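Local coordinates for protein polyphosphate kinase (Porphyromonas gingivalis, PDB 2O8R) that probably catalyses the reversible transfer of the terminal phosphate of ATP to build long-chain polyphosphate, at residues R508-I520 against N622-L634. The protein carries 3 engineered substitutions. Sequence-based numbering, arbitrary orientation.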
ATOM      1  N   ARG A 508      21.977  19.141 -29.279  1.00 66.65           N
ATOM      2  CA  ARG A 508      20.610  19.181 -29.784  1.00 63.79           C
ATOM      3  C   ARG A 508      19.633  19.339 -28.639  1.00 66.16           C
ATOM      4  O   ARG A 508      18.547  19.879 -28.820  1.00 71.27           O
ATOM      5  CB  ARG A 508      20.273  17.896 -30.531  1.00 48.33           C
ATOM      6  CG  ARG A 508      21.285  17.475 -31.583  1.00 64.95           C
ATOM      7  CD  ARG A 508      21.099  18.239 -32.857  1.00 79.57           C
ATOM      8  NE  ARG A 508      21.611  17.502 -34.004  1.00 83.15           N
ATOM      9  CZ  ARG A 508      21.260  17.753 -35.261  1.00 75.54           C
ATOM     10  NH1 ARG A 508      20.388  18.717 -35.529  1.00 61.93           N
ATOM     11  NH2 ARG A 508      21.775  17.032 -36.248  1.00 79.82           N
ATOM     12  N   LEU A 509      20.036  18.869 -27.464  1.00 59.99           N
ATOM     13  CA  LEU A 509      19.175  18.863 -26.286  1.00 62.11           C
ATOM     14  C   LEU A 509      18.944  20.262 -25.727  1.00 57.71           C
ATOM     15  O   LEU A 509      19.814  21.119 -25.811  1.00 76.45           O
ATOM     16  CB  LEU A 509      19.807  17.984 -25.214  1.00 46.64           C
ATOM     17  CG  LEU A 509      18.949  17.538 -24.041  1.00 62.96           C
ATOM     18  CD1 LEU A 509      17.752  16.778 -24.583  1.00 42.95           C
ATOM     19  CD2 LEU A 509      19.777  16.709 -23.042  1.00 47.12           C
ATOM     20  N   LEU A 510      17.771  20.488 -25.154  1.00 51.80           N
ATOM     21  CA  LEU A 510      17.502  21.745 -24.466  1.00 61.57           C
ATOM     22  C   LEU A 510      17.288  21.526 -22.986  1.00 61.97           C
ATOM     23  O   LEU A 510      16.334  20.857 -22.595  1.00 68.57           O
ATOM     24  CB  LEU A 510      16.249  22.396 -25.022  1.00 68.02           C
ATOM     25  CG  LEU A 510      16.236  22.701 -26.504  1.00 39.92           C
ATOM     26  CD1 LEU A 510      15.000  23.528 -26.794  1.00 43.99           C
ATOM     27  CD2 LEU A 510      17.495  23.453 -26.869  1.00 42.39           C
ATOM     28  N   VAL A 511      18.166  22.099 -22.170  1.00 53.02           N
ATOM     29  CA  VAL A 511      18.050  22.002 -20.714  1.00 56.22           C
ATOM     30  C   VAL A 511      17.755  23.359 -20.068  1.00 49.62           C
ATOM     31  O   VAL A 511      18.314  24.381 -20.453  1.00 58.98           O
ATOM     32  CB  VAL A 511      19.304  21.376 -20.090  1.00 58.37           C
ATOM     33  CG1 VAL A 511      19.068  21.052 -18.624  1.00 63.51           C
ATOM     34  CG2 VAL A 511      19.692  20.101 -20.847  1.00 72.46           C
ATOM     35  N   ALA A 512      16.851  23.361 -19.100  1.00 57.55           N
ATOM     36  CA  ALA A 512      16.442  24.581 -18.426  1.00 60.57           C
ATOM     37  C   ALA A 512      17.584  25.105 -17.567  1.00 62.84           C
ATOM     38  O   ALA A 512      18.362  24.324 -17.020  1.00 48.35           O
ATOM     39  CB  ALA A 512      15.198  24.321 -17.579  1.00 67.83           C
ATOM     40  N   ARG A 513      17.683  26.428 -17.455  1.00 70.10           N
ATOM     41  CA  ARG A 513      18.784  27.087 -16.736  1.00 77.15           C
ATOM     42  C   ARG A 513      20.107  26.915 -17.490  1.00 69.17           C
ATOM     43  O   ARG A 513      21.183  27.160 -16.952  1.00 71.61           O
ATOM     44  CB  ARG A 513      18.903  26.580 -15.286  1.00 75.64           C
ATOM     45  CG  ARG A 513      17.599  26.589 -14.494  1.00 80.63           C
ATOM     46  CD  ARG A 513      17.766  25.954 -13.121  1.00 95.08           C
ATOM     47  NE  ARG A 513      18.268  26.916 -12.139  1.00124.48           N
ATOM     48  CZ  ARG A 513      19.536  27.000 -11.735  1.00130.72           C
ATOM     49  NH1 ARG A 513      20.457  26.170 -12.215  1.00133.10           N
ATOM     50  NH2 ARG A 513      19.885  27.916 -10.841  1.00122.13           N
ATOM     51  N   TYR A 514      20.010  26.489 -18.743  1.00 65.90           N
ATOM     52  CA  TYR A 514      21.161  26.393 -19.623  1.00 60.41           C
ATOM     53  C   TYR A 514      20.850  27.021 -20.976  1.00 63.68           C
ATOM     54  O   TYR A 514      20.975  28.231 -21.130  1.00 81.86           O
ATOM     55  CB  TYR A 514      21.615  24.946 -19.770  1.00 57.44           C
ATOM     56  CG  TYR A 514      22.269  24.406 -18.527  1.00 60.77           C
ATOM     57  CD1 TYR A 514      23.600  24.704 -18.233  1.00 61.35           C
ATOM     58  CD2 TYR A 514      21.560  23.603 -17.637  1.00 64.72           C
ATOM     59  CE1 TYR A 514      24.209  24.224 -17.076  1.00 48.84           C
ATOM     60  CE2 TYR A 514      22.159  23.102 -16.486  1.00 49.13           C
ATOM     61  CZ  TYR A 514      23.484  23.415 -16.213  1.00 47.44           C
ATOM     62  OH  TYR A 514      24.085  22.913 -15.084  1.00 66.58           O
ATOM     63  N   ASN A 515      20.421  26.222 -21.946  1.00 51.44           N
ATOM     64  CA  ASN A 515      20.164  26.749 -23.284  1.00 56.56           C
ATOM     65  C   ASN A 515      18.697  26.929 -23.650  1.00 56.11           C
ATOM     66  O   ASN A 515      18.392  27.456 -24.718  1.00 69.16           O
ATOM     67  CB  ASN A 515      20.835  25.868 -24.338  1.00 56.66           C
ATOM     68  CG  ASN A 515      20.442  24.416 -24.211  1.00 46.64           C
ATOM     69  OD1 ASN A 515      19.654  24.049 -23.346  1.00 74.45           O
ATOM     70  ND2 ASN A 515      20.993  23.581 -25.072  1.00 53.03           N
HETATM   71  N   MSE A 516      17.792  26.500 -22.775  1.00 62.04           N
HETATM   72  CA  MSE A 516      16.378  26.413 -23.150  1.00 68.65           C
HETATM   73  C   MSE A 516      15.643  27.742 -23.352  1.00 65.97           C
HETATM   74  O   MSE A 516      14.834  27.874 -24.277  1.00 70.01           O
HETATM   75  CB  MSE A 516      15.604  25.535 -22.185  1.00 57.59           C
HETATM   76  CG  MSE A 516      14.232  25.163 -22.737  1.00 79.86           C
HETATM   77 SE   MSE A 516      13.139  24.131 -21.503  1.00 89.21          SE
HETATM   78  CE  MSE A 516      12.723  25.508 -20.184  1.00 76.66           C
ATOM     79  N   GLY A 517      15.909  28.710 -22.482  1.00 59.57           N
ATOM     80  CA  GLY A 517      15.275  30.019 -22.592  1.00 54.24           C
ATOM     81  C   GLY A 517      15.602  30.654 -23.930  1.00 63.17           C
ATOM     82  O   GLY A 517      14.706  31.059 -24.660  1.00 64.26           O
ATOM     83  N   GLU A 518      16.893  30.711 -24.250  1.00 66.83           N
ATOM     84  CA  GLU A 518      17.365  31.278 -25.503  1.00 65.60           C
ATOM     85  C   GLU A 518      16.713  30.577 -26.666  1.00 77.98           C
ATOM     86  O   GLU A 518      16.181  31.233 -27.565  1.00 86.24           O
ATOM     87  CB  GLU A 518      18.881  31.143 -25.635  1.00 73.22           C
ATOM     88  CG  GLU A 518      19.662  32.399 -25.292  1.00 97.54           C
ATOM     89  CD  GLU A 518      20.965  32.508 -26.075  1.00116.83           C
ATOM     90  OE1 GLU A 518      21.297  31.563 -26.828  1.00114.62           O
ATOM     91  OE2 GLU A 518      21.654  33.544 -25.939  1.00122.27           O
ATOM     92  N   ALA A 519      16.734  29.245 -26.624  1.00 61.14           N
ATOM     93  CA  ALA A 519      16.236  28.434 -27.727  1.00 48.41           C
ATOM     94  C   ALA A 519      14.776  28.721 -28.023  1.00 48.81           C
ATOM     95  O   ALA A 519      14.419  28.937 -29.181  1.00 57.54           O
ATOM     96  CB  ALA A 519      16.450  26.952 -27.450  1.00 62.82           C
ATOM     97  N   ILE A 520      13.945  28.745 -26.976  1.00 47.08           N
ATOM     98  CA  ILE A 520      12.526  29.098 -27.114  1.00 51.87           C
ATOM     99  C   ILE A 520      12.336  30.494 -27.736  1.00 65.24           C
ATOM    100  O   ILE A 520      11.546  30.650 -28.680  1.00 59.30           O
ATOM    101  CB  ILE A 520      11.773  28.981 -25.779  1.00 47.63           C
ATOM    102  CG1 ILE A 520      11.642  27.515 -25.377  1.00 58.58           C
ATOM    103  CG2 ILE A 520      10.381  29.541 -25.891  1.00 29.49           C
ATOM    104  CD1 ILE A 520      11.146  27.323 -23.959  1.00 39.07           C
ATOM    105  N   ASN A 622       8.735  26.573 -13.951  1.00 80.43           N
ATOM    106  CA  ASN A 622       9.269  25.586 -14.890  1.00 75.08           C
ATOM    107  C   ASN A 622      10.515  26.034 -15.660  1.00 76.72           C
ATOM    108  O   ASN A 622      11.489  25.291 -15.740  1.00 75.13           O
ATOM    109  CB  ASN A 622       8.187  25.154 -15.872  1.00 79.80           C
ATOM    110  CG  ASN A 622       7.132  24.285 -15.231  1.00 86.00           C
ATOM    111  OD1 ASN A 622       7.003  24.238 -14.010  1.00 97.01           O
ATOM    112  ND2 ASN A 622       6.360  23.593 -16.055  1.00 97.82           N
ATOM    113  N   LEU A 623      10.485  27.243 -16.216  1.00 82.30           N
ATOM    114  CA  LEU A 623      11.583  27.733 -17.055  1.00 92.91           C
ATOM    115  C   LEU A 623      12.768  28.298 -16.267  1.00 99.88           C
ATOM    116  O   LEU A 623      13.794  28.628 -16.862  1.00106.73           O
ATOM    117  CB  LEU A 623      11.080  28.795 -18.041  1.00 94.57           C
ATOM    118  CG  LEU A 623       9.866  28.501 -18.934  1.00 94.33           C
ATOM    119  CD1 LEU A 623       9.039  29.752 -19.164  1.00 65.74           C
ATOM    120  CD2 LEU A 623      10.272  27.889 -20.256  1.00 70.92           C
ATOM    121  N   TYR A 624      12.630  28.413 -14.945  1.00104.82           N
ATOM    122  CA  TYR A 624      13.664  29.051 -14.122  1.00100.55           C
ATOM    123  C   TYR A 624      14.130  28.271 -12.888  1.00 99.92           C
ATOM    124  O   TYR A 624      15.323  28.230 -12.596  1.00 99.87           O
ATOM    125  CB  TYR A 624      13.226  30.462 -13.726  1.00105.46           C
ATOM    126  CG  TYR A 624      12.911  31.360 -14.908  1.00105.97           C
ATOM    127  CD1 TYR A 624      13.920  31.808 -15.758  1.00110.43           C
ATOM    128  CD2 TYR A 624      11.604  31.758 -15.175  1.00107.54           C
ATOM    129  CE1 TYR A 624      13.634  32.631 -16.844  1.00111.59           C
ATOM    130  CE2 TYR A 624      11.304  32.579 -16.256  1.00103.51           C
ATOM    131  CZ  TYR A 624      12.325  33.015 -17.084  1.00112.85           C
ATOM    132  OH  TYR A 624      12.035  33.830 -18.155  1.00107.64           O
ATOM    133  N   ASN A 625      13.199  27.654 -12.166  1.00101.87           N
ATOM    134  CA  ASN A 625      13.531  26.930 -10.930  1.00 96.78           C
ATOM    135  C   ASN A 625      13.994  25.484 -11.120  1.00 94.53           C
ATOM    136  O   ASN A 625      14.943  25.036 -10.474  1.00110.46           O
ATOM    137  CB  ASN A 625      12.347  26.951  -9.962  1.00 87.55           C
ATOM    138  CG  ASN A 625      11.948  28.345  -9.564  1.00 90.52           C
ATOM    139  OD1 ASN A 625      12.098  29.291 -10.337  1.00 99.66           O
ATOM    140  ND2 ASN A 625      11.437  28.488  -8.350  1.00114.94           N
ATOM    141  N   ARG A 626      13.311  24.757 -11.995  1.00 73.74           N
ATOM    142  CA  ARG A 626      13.579  23.343 -12.215  1.00 70.23           C
ATOM    143  C   ARG A 626      14.661  23.070 -13.264  1.00 69.95           C
ATOM    144  O   ARG A 626      14.948  23.911 -14.117  1.00 72.99           O
ATOM    145  CB  ARG A 626      12.285  22.638 -12.646  1.00 63.23           C
ATOM    146  CG  ARG A 626      11.323  22.352 -11.514  1.00 76.83           C
ATOM    147  CD  ARG A 626      10.034  23.114 -11.655  1.00 77.21           C
ATOM    148  NE  ARG A 626       9.158  22.481 -12.638  1.00104.20           N
ATOM    149  CZ  ARG A 626       8.278  21.521 -12.362  1.00105.98           C
ATOM    150  NH1 ARG A 626       7.528  21.014 -13.333  1.00105.97           N
ATOM    151  NH2 ARG A 626       8.139  21.068 -11.123  1.00112.28           N
ATOM    152  N   ILE A 627      15.252  21.882 -13.214  1.00 57.11           N
ATOM    153  CA  ILE A 627      15.936  21.398 -14.399  1.00 60.82           C
ATOM    154  C   ILE A 627      14.988  20.530 -15.244  1.00 66.98           C
ATOM    155  O   ILE A 627      14.458  19.510 -14.786  1.00 69.59           O
ATOM    156  CB  ILE A 627      17.312  20.754 -14.089  1.00 66.99           C
ATOM    157  CG1 ILE A 627      18.386  21.855 -14.073  1.00 45.87           C
ATOM    158  CG2 ILE A 627      17.673  19.681 -15.123  1.00 51.00           C
ATOM    159  CD1 ILE A 627      19.793  21.370 -13.847  1.00 56.90           C
ATOM    160  N   GLU A 628      14.756  20.991 -16.470  1.00 57.52           N
ATOM    161  CA  GLU A 628      13.819  20.367 -17.398  1.00 55.79           C
ATOM    162  C   GLU A 628      14.548  19.965 -18.666  1.00 51.77           C
ATOM    163  O   GLU A 628      15.695  20.355 -18.883  1.00 52.46           O
ATOM    164  CB  GLU A 628      12.731  21.372 -17.797  1.00 43.61           C
ATOM    165  CG  GLU A 628      12.020  22.043 -16.643  1.00 48.54           C
ATOM    166  CD  GLU A 628      10.821  21.261 -16.130  1.00 41.17           C
ATOM    167  OE1 GLU A 628      10.484  20.209 -16.704  1.00 81.41           O
ATOM    168  OE2 GLU A 628      10.201  21.719 -15.150  1.00 89.02           O
ATOM    169  N   THR A 629      13.874  19.204 -19.517  1.00 45.31           N
ATOM    170  CA  THR A 629      14.414  18.909 -20.841  1.00 46.54           C
ATOM    171  C   THR A 629      13.436  19.180 -21.970  1.00 52.35           C
ATOM    172  O   THR A 629      12.216  19.091 -21.802  1.00 49.98           O
ATOM    173  CB  THR A 629      14.881  17.453 -20.980  1.00 43.74           C
ATOM    174  OG1 THR A 629      13.823  16.561 -20.584  1.00 52.67           O
ATOM    175  CG2 THR A 629      16.115  17.219 -20.145  1.00 51.12           C
ATOM    176  N   ALA A 630      13.992  19.519 -23.126  1.00 54.94           N
ATOM    177  CA  ALA A 630      13.249  19.471 -24.370  1.00 60.32           C
ATOM    178  C   ALA A 630      14.157  18.877 -25.432  1.00 65.35           C
ATOM    179  O   ALA A 630      15.370  19.120 -25.447  1.00 68.75           O
ATOM    180  CB  ALA A 630      12.764  20.848 -24.775  1.00 56.62           C
ATOM    181  N   CYS A 631      13.563  18.087 -26.316  1.00 66.12           N
ATOM    182  CA  CYS A 631      14.323  17.363 -27.312  1.00 46.93           C
ATOM    183  C   CYS A 631      13.724  17.502 -28.709  1.00 61.82           C
ATOM    184  O   CYS A 631      12.512  17.353 -28.881  1.00 57.45           O
ATOM    185  CB  CYS A 631      14.364  15.904 -26.934  1.00 52.19           C
ATOM    186  SG  CYS A 631      15.644  15.019 -27.756  1.00 63.95           S
ATOM    187  N   PRO A 632      14.576  17.820 -29.706  1.00 57.02           N
ATOM    188  CA  PRO A 632      14.228  17.799 -31.118  1.00 53.35           C
ATOM    189  C   PRO A 632      13.926  16.395 -31.588  1.00 62.30           C
ATOM    190  O   PRO A 632      14.627  15.448 -31.218  1.00 62.82           O
ATOM    191  CB  PRO A 632      15.512  18.270 -31.803  1.00 50.35           C
ATOM    192  CG  PRO A 632      16.574  17.979 -30.847  1.00 46.63           C
ATOM    193  CD  PRO A 632      15.961  18.272 -29.517  1.00 42.87           C
ATOM    194  N   VAL A 633      12.879  16.272 -32.390  1.00 44.64           N
ATOM    195  CA  VAL A 633      12.566  15.037 -33.053  1.00 49.24           C
ATOM    196  C   VAL A 633      13.262  15.134 -34.409  1.00 62.19           C
ATOM    197  O   VAL A 633      12.810  15.864 -35.286  1.00 68.95           O
ATOM    198  CB  VAL A 633      11.057  14.918 -33.214  1.00 46.54           C
ATOM    199  CG1 VAL A 633      10.672  13.600 -33.875  1.00 50.73           C
ATOM    200  CG2 VAL A 633      10.394  15.059 -31.866  1.00 63.00           C
ATOM    201  N   LEU A 634      14.380  14.432 -34.569  1.00 58.62           N
ATOM    202  CA  LEU A 634      15.196  14.552 -35.792  1.00 61.14           C
ATOM    203  C   LEU A 634      14.694  13.764 -37.001  1.00 63.02           C
ATOM    204  O   LEU A 634      14.766  14.239 -38.136  1.00 72.31           O
ATOM    205  CB  LEU A 634      16.649  14.182 -35.510  1.00 37.37           C
ATOM    206  CG  LEU A 634      17.244  15.097 -34.441  1.00 39.25           C
ATOM    207  CD1 LEU A 634      18.676  14.745 -34.207  1.00 36.54           C
ATOM    208  CD2 LEU A 634      17.101  16.575 -34.816  1.00 33.18           C
TER
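Arg-513 reaches across to the 622-634 segment with an aliphatic chain that lies along backbone carbonyls before its charge meets one. The bend at chi3 (85°) brings NE to Tyr-624 O, 3.3 Å away at the edge of the guanidinium; the hydrogen bond is weak, 129° at the hydrogen. A long, flexible arginine suits this solvent-facing end, where methylenes can cover the turn and the polar end can stay near water.

At the other end Arg-508 lays its guanidinium over Leu-634, whose CD1 lies over one face of it, 4.0 Å from the plane and nearer its edge than its middle, while Arg-508 CB touches Pro-632 CG. Pro-632, which has no N-H to offer a neighbouring strand, stands just past the paired residues.

Between these arginines the backbones run antiparallel. Leu-510 and Ala-630 form a hydrogen-bonded pair: Leu-510 N to Ala-630 O is 2.8 Å and Ala-630 N to Leu-510 O 2.7 Å. Ala-512 N adds a longer bond to Glu-628 O. The small Ala-630 lets its CB lie 3.8 Å from Leu-510 CB, on the face where Trp-601 covers both. On the opposite face Val-511 CG1 meets Ile-627 CG2; the CD1 of that isoleucine reaches the edge of the Tyr-514 ring. Beyond the strands, CE of the selenomethionine Met-516 and Ile-520 CD1 converge on Leu-623 CD2, apolar chains joining the start of helix 516-532 to the end of helix 620-624.

Glu-628 turns away: OE1 is hydrogen-bonded to Ser-615 OG and to ND1 of His-439, the predicted phosphohistidine, and OE2 forms a salt bridge with Arg-626 NE. Strand 510-511 is an outermost strand of the mixed sheet within this chain, in the second C-terminal, phospholipase D-like domain, paired beside a strand that begins just after Glu-628.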